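Local coordinates for glucose-inhibited division protein A-related protein, probable oxidoreductase (Thermus thermophilus, PDB 2CUL), which binds flavin-adenine dinucleotide in a Rossmann fold and is probably an oxidoreductase related to the glucose-inhibited division protein GidA, at residues A2-A11 with L22-T33. Residues are numbered along the deposited sequence; the frame is centred on the assembly and turned at random.
Sequences AAYQVLIVGA and LAQKGVRVGLLT. With FAD (flavin-adenine dinucleotide), chain B.
Val6 to Val9 pair in parallel with Val29 to Leu32 as the two strands of a beta-alpha-beta crossover, their short axes approaching to 4.7 Å. Four backbone bonds alternate between them: Gly30 N to Val6 O, Ile8 N to Gly30 O, Leu32 N to Ile8 O and Gly10 N to Leu32 O, the last 2.7 Å long. Where the pairing begins, Gln5 holds both polar backbone atoms of Arg28. Its own N gives to Arg28 O at 2.8 Å, an oxygen that also accepts weakly from Val6 N; its side chain, extended beyond CG (chi2 175°), brings OE1 onto Arg28 N at 2.9 Å, a nearly straight bond (171°) taken on a lone pair in the carbonyl plane. The Arg28 guanidinium meets Gln5 CG at its edge, while Ala3 O lies over one face. At the other end Thr33 OG1, roughly anti to the backbone N (chi1 -153°), accepts from Ala11 N at 3.0 Å and so ties the glycine-rich turn to the second strand beside the FAD ribose.

On one sheet face, Gly30 CA sits over the centre of the Tyr4 ring in a CH-pi contact, 3.6 Å from the centroid. Farther along, Val9 CG1 and Leu32 CD2 both touch the adenine at C2A. The opposite face is aliphatic: Leu22 CD1 meets Val6 CG1, Ile8 CD1 abuts Val29 CG1, and Leu31 sets CD1 against Ile8 CB, while its CD2 reaches Ala11 CB in the turn just past the first strand.

A Schellman motif with Gly26 at C-prime ends helix 13-24 before the second strand. That helix and helix 213-230 cover the aliphatic face; within the sheet, strand 6-9 is flanked by 29-33 and 116-119, and strand 84-97 lies beyond 29-33 and supplies His85, whose ND1 is hydrogen-bonded to Tyr4 OH.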
loop_
_atom_site.group_PDB
_atom_site.type_symbol
_atom_site.label_atom_id
_atom_site.label_comp_id
_atom_site.label_asym_id
_atom_site.label_seq_id
_atom_site.Cartn_x
_atom_site.Cartn_y
_atom_site.Cartn_z
ATOM N N ALA A 2 -14.201 13.968 -8.316
ATOM C CA ALA A 2 -13.910 13.915 -6.854
ATOM C C ALA A 2 -14.738 12.836 -6.166
ATOM O O ALA A 2 -15.057 12.950 -4.979
ATOM C CB ALA A 2 -14.194 15.275 -6.221
ATOM N N ALA A 3 -15.086 11.792 -6.914
ATOM C CA ALA A 3 -15.874 10.692 -6.370
ATOM C C ALA A 3 -15.197 10.166 -5.111
ATOM O O ALA A 3 -15.838 10.008 -4.067
ATOM C CB ALA A 3 -16.005 9.580 -7.404
ATOM N N TYR A 4 -13.898 9.889 -5.214
ATOM C CA TYR A 4 -13.143 9.411 -4.064
ATOM C C TYR A 4 -12.438 10.591 -3.410
ATOM O O TYR A 4 -11.723 11.346 -4.072
ATOM C CB TYR A 4 -12.070 8.390 -4.466
ATOM C CG TYR A 4 -12.558 7.169 -5.213
ATOM C CD1 TYR A 4 -13.616 6.399 -4.734
ATOM C CD2 TYR A 4 -11.929 6.768 -6.391
ATOM C CE1 TYR A 4 -14.037 5.251 -5.419
ATOM C CE2 TYR A 4 -12.337 5.628 -7.076
ATOM C CZ TYR A 4 -13.388 4.876 -6.586
ATOM O OH TYR A 4 -13.779 3.747 -7.269
ATOM N N GLN A 5 -12.646 10.756 -2.112
ATOM C CA GLN A 5 -11.986 11.829 -1.382
ATOM C C GLN A 5 -10.527 11.434 -1.206
ATOM O O GLN A 5 -9.636 12.284 -1.179
ATOM C CB GLN A 5 -12.651 12.024 -0.025
ATOM C CG GLN A 5 -14.025 12.651 -0.130
ATOM C CD GLN A 5 -14.726 12.730 1.204
ATOM O OE1 GLN A 5 -15.171 11.719 1.743
ATOM N NE2 GLN A 5 -14.821 13.936 1.750
ATOM N N VAL A 6 -10.294 10.131 -1.086
ATOM C CA VAL A 6 -8.946 9.599 -0.938
ATOM C C VAL A 6 -8.815 8.343 -1.796
ATOM O O VAL A 6 -9.626 7.423 -1.688
ATOM C CB VAL A 6 -8.630 9.218 0.536
ATOM C CG1 VAL A 6 -7.193 8.724 0.647
ATOM C CG2 VAL A 6 -8.839 10.421 1.451
ATOM N N LEU A 7 -7.804 8.324 -2.663
ATOM C CA LEU A 7 -7.531 7.176 -3.521
ATOM C C LEU A 7 -6.245 6.559 -2.993
ATOM O O LEU A 7 -5.212 7.226 -2.927
ATOM C CB LEU A 7 -7.324 7.612 -4.976
ATOM C CG LEU A 7 -6.818 6.522 -5.930
ATOM C CD1 LEU A 7 -7.888 5.450 -6.116
ATOM C CD2 LEU A 7 -6.469 7.152 -7.277
ATOM N N ILE A 8 -6.315 5.288 -2.615
ATOM C CA ILE A 8 -5.161 4.583 -2.074
ATOM C C ILE A 8 -4.698 3.503 -3.042
ATOM O O ILE A 8 -5.496 2.673 -3.479
ATOM C CB ILE A 8 -5.517 3.906 -0.735
ATOM C CG1 ILE A 8 -6.037 4.955 0.255
ATOM C CG2 ILE A 8 -4.289 3.196 -0.160
ATOM C CD1 ILE A 8 -6.672 4.350 1.500
ATOM N N VAL A 9 -3.409 3.525 -3.374
ATOM C CA VAL A 9 -2.822 2.537 -4.272
ATOM C C VAL A 9 -2.091 1.485 -3.439
ATOM O O VAL A 9 -1.023 1.751 -2.879
ATOM C CB VAL A 9 -1.826 3.200 -5.257
ATOM C CG1 VAL A 9 -1.214 2.147 -6.178
ATOM C CG2 VAL A 9 -2.548 4.259 -6.081
ATOM N N GLY A 10 -2.681 0.293 -3.354
ATOM C CA GLY A 10 -2.082 -0.785 -2.583
ATOM C C GLY A 10 -2.955 -1.201 -1.414
ATOM O O GLY A 10 -3.112 -0.449 -0.454
ATOM N N ALA A 11 -3.523 -2.403 -1.494
ATOM C CA ALA A 11 -4.392 -2.919 -0.443
ATOM C C ALA A 11 -3.639 -3.848 0.496
ATOM O O ALA A 11 -4.103 -4.952 0.802
ATOM C CB ALA A 11 -5.577 -3.651 -1.063
ATOM N N LEU A 22 -10.553 5.324 7.526
ATOM C CA LEU A 22 -11.186 6.418 6.807
ATOM C C LEU A 22 -12.644 6.055 6.566
ATOM O O LEU A 22 -13.542 6.871 6.776
ATOM C CB LEU A 22 -10.493 6.666 5.464
ATOM C CG LEU A 22 -9.121 7.344 5.519
ATOM C CD1 LEU A 22 -8.524 7.403 4.123
ATOM C CD2 LEU A 22 -9.265 8.750 6.101
ATOM N N ALA A 23 -12.872 4.816 6.139
ATOM C CA ALA A 23 -14.222 4.346 5.856
ATOM C C ALA A 23 -15.097 4.329 7.106
ATOM O O ALA A 23 -16.299 4.594 7.032
ATOM C CB ALA A 23 -14.165 2.961 5.227
ATOM N N GLN A 24 -14.495 4.019 8.252
ATOM C CA GLN A 24 -15.225 3.988 9.514
ATOM C C GLN A 24 -15.809 5.367 9.802
ATOM O O GLN A 24 -16.842 5.488 10.465
ATOM C CB GLN A 24 -14.296 3.585 10.664
ATOM C CG GLN A 24 -13.807 2.150 10.614
ATOM C CD GLN A 24 -14.928 1.148 10.785
ATOM O OE1 GLN A 24 -15.630 1.151 11.797
ATOM N NE2 GLN A 24 -15.103 0.281 9.796
ATOM N N LYS A 25 -15.142 6.401 9.295
ATOM C CA LYS A 25 -15.573 7.781 9.493
ATOM C C LYS A 25 -16.402 8.345 8.340
ATOM O O LYS A 25 -16.687 9.542 8.299
ATOM C CB LYS A 25 -14.356 8.678 9.741
ATOM C CG LYS A 25 -13.645 8.392 11.057
ATOM C CD LYS A 25 -14.545 8.702 12.247
ATOM C CE LYS A 25 -13.880 8.339 13.567
ATOM N NZ LYS A 25 -13.638 6.872 13.695
ATOM N N GLY A 26 -16.776 7.481 7.402
ATOM C CA GLY A 26 -17.600 7.908 6.284
ATOM C C GLY A 26 -16.902 8.534 5.094
ATOM O O GLY A 26 -17.561 9.009 4.167
ATOM N N VAL A 27 -15.575 8.549 5.108
ATOM C CA VAL A 27 -14.824 9.119 3.999
ATOM C C VAL A 27 -14.983 8.228 2.774
ATOM O O VAL A 27 -14.924 7.002 2.881
ATOM C CB VAL A 27 -13.325 9.241 4.350
ATOM C CG1 VAL A 27 -12.547 9.810 3.165
ATOM C CG2 VAL A 27 -13.157 10.136 5.565
ATOM N N ARG A 28 -15.209 8.846 1.618
ATOM C CA ARG A 28 -15.362 8.103 0.373
ATOM C C ARG A 28 -13.973 7.676 -0.073
ATOM O O ARG A 28 -13.188 8.488 -0.567
ATOM C CB ARG A 28 -16.012 8.978 -0.697
ATOM C CG ARG A 28 -17.428 9.416 -0.356
ATOM C CD ARG A 28 -17.967 10.354 -1.418
ATOM N NE ARG A 28 -17.098 11.515 -1.580
ATOM C CZ ARG A 28 -17.230 12.424 -2.538
ATOM N NH1 ARG A 28 -18.202 12.312 -3.433
ATOM N NH2 ARG A 28 -16.391 13.448 -2.601
ATOM N N VAL A 29 -13.675 6.396 0.104
ATOM C CA VAL A 29 -12.367 5.864 -0.249
ATOM C C VAL A 29 -12.349 4.902 -1.425
ATOM O O VAL A 29 -13.205 4.028 -1.555
ATOM C CB VAL A 29 -11.738 5.120 0.948
ATOM C CG1 VAL A 29 -10.363 4.581 0.567
ATOM C CG2 VAL A 29 -11.640 6.045 2.139
ATOM N N GLY A 30 -11.350 5.082 -2.279
ATOM C CA GLY A 30 -11.162 4.196 -3.407
ATOM C C GLY A 30 -9.863 3.473 -3.112
ATOM O O GLY A 30 -8.821 4.112 -2.962
ATOM N N LEU A 31 -9.925 2.150 -2.992
ATOM C CA LEU A 31 -8.738 1.350 -2.712
ATOM C C LEU A 31 -8.403 0.542 -3.958
ATOM O O LEU A 31 -9.050 -0.463 -4.263
ATOM C CB LEU A 31 -8.996 0.420 -1.522
ATOM C CG LEU A 31 -7.841 -0.470 -1.054
ATOM C CD1 LEU A 31 -6.595 0.377 -0.775
ATOM C CD2 LEU A 31 -8.271 -1.212 0.207
ATOM N N LEU A 32 -7.386 1.008 -4.676
ATOM C CA LEU A 32 -6.934 0.390 -5.918
ATOM C C LEU A 32 -5.768 -0.552 -5.649
ATOM O O LEU A 32 -4.824 -0.187 -4.950
ATOM C CB LEU A 32 -6.513 1.503 -6.884
ATOM C CG LEU A 32 -5.979 1.206 -8.285
ATOM C CD1 LEU A 32 -6.082 2.481 -9.122
ATOM C CD2 LEU A 32 -4.539 0.717 -8.219
ATOM N N THR A 33 -5.830 -1.766 -6.191
ATOM C CA THR A 33 -4.749 -2.719 -5.972
ATOM C C THR A 33 -4.611 -3.646 -7.182
ATOM O O THR A 33 -5.604 -4.030 -7.796
ATOM C CB THR A 33 -4.993 -3.493 -4.645
ATOM O OG1 THR A 33 -3.738 -3.919 -4.103
ATOM C CG2 THR A 33 -5.914 -4.688 -4.861
HETATM P PA FAD B . 2.139 -4.686 1.211
HETATM O O1A FAD B . 3.140 -5.467 0.467
HETATM O O2A FAD B . 1.412 -5.314 2.345
HETATM O O5B FAD B . 1.036 -4.140 0.196
HETATM C C5B FAD B . 1.432 -3.478 -1.007
HETATM C C4B FAD B . 0.251 -3.607 -1.961
HETATM O O4B FAD B . 0.470 -2.681 -3.025
HETATM C C3B FAD B . 0.107 -4.996 -2.615
HETATM O O3B FAD B . -1.209 -5.496 -2.513
HETATM C C2B FAD B . 0.549 -4.753 -4.028
HETATM O O2B FAD B . 0.077 -5.668 -4.989
HETATM C C1B FAD B . 0.095 -3.312 -4.240
HETATM N N9A FAD B . 0.761 -2.605 -5.332
HETATM C C8A FAD B . 2.109 -2.368 -5.467
HETATM N N7A FAD B . 2.392 -1.693 -6.575
HETATM C C5A FAD B . 1.167 -1.487 -7.177
HETATM C C6A FAD B . 0.802 -0.833 -8.379
HETATM N N6A FAD B . 1.667 -0.256 -9.194
HETATM N N1A FAD B . -0.545 -0.803 -8.703
HETATM C C2A FAD B . -1.469 -1.395 -7.872
HETATM N N3A FAD B . -1.178 -2.036 -6.709
HETATM C C4A FAD B . 0.149 -2.054 -6.410
HETATM N N1 FAD B . 6.767 -7.990 8.485
HETATM C C2 FAD B . 6.289 -8.832 9.463
HETATM O O2 FAD B . 5.703 -8.401 10.426
HETATM N N3 FAD B . 6.496 -10.212 9.318
HETATM C C4 FAD B . 7.155 -10.792 8.255
HETATM O O4 FAD B . 7.303 -12.031 8.190
HETATM C C4X FAD B . 7.648 -9.928 7.255
HETATM N N5 FAD B . 8.330 -10.438 6.159
HETATM C C5X FAD B . 8.817 -9.597 5.176
HETATM C C6 FAD B . 9.499 -10.134 4.085
HETATM C C7 FAD B . 10.011 -9.328 3.050
HETATM C C7M FAD B . 10.734 -9.978 1.896
HETATM C C8 FAD B . 9.814 -7.903 3.136
HETATM C C8M FAD B . 10.322 -6.971 2.069
HETATM C C9 FAD B . 9.130 -7.341 4.241
HETATM C C9A FAD B . 8.617 -8.163 5.280
HETATM N N10 FAD B . 7.913 -7.636 6.420
HETATM C C10 FAD B . 7.432 -8.516 7.405
HETATM C "C1'" FAD B . 7.684 -6.147 6.604
HETATM C "C2'" FAD B . 6.269 -5.571 6.369
HETATM O "O2'" FAD B . 5.451 -5.885 7.463
HETATM C "C3'" FAD B . 5.614 -6.102 5.078
HETATM O "O3'" FAD B . 6.407 -5.796 3.932
HETATM C "C4'" FAD B . 4.220 -5.495 4.816
HETATM O "O4'" FAD B . 3.532 -6.220 3.799
HETATM C "C5'" FAD B . 4.386 -4.016 4.416
HETATM O "O5'" FAD B . 3.092 -3.424 4.216
HETATM P P FAD B . 2.768 -2.468 2.994
HETATM O O1P FAD B . 1.369 -2.060 3.210
HETATM O O2P FAD B . 3.780 -1.362 2.895
HETATM O O3P FAD B . 2.913 -3.362 1.707
#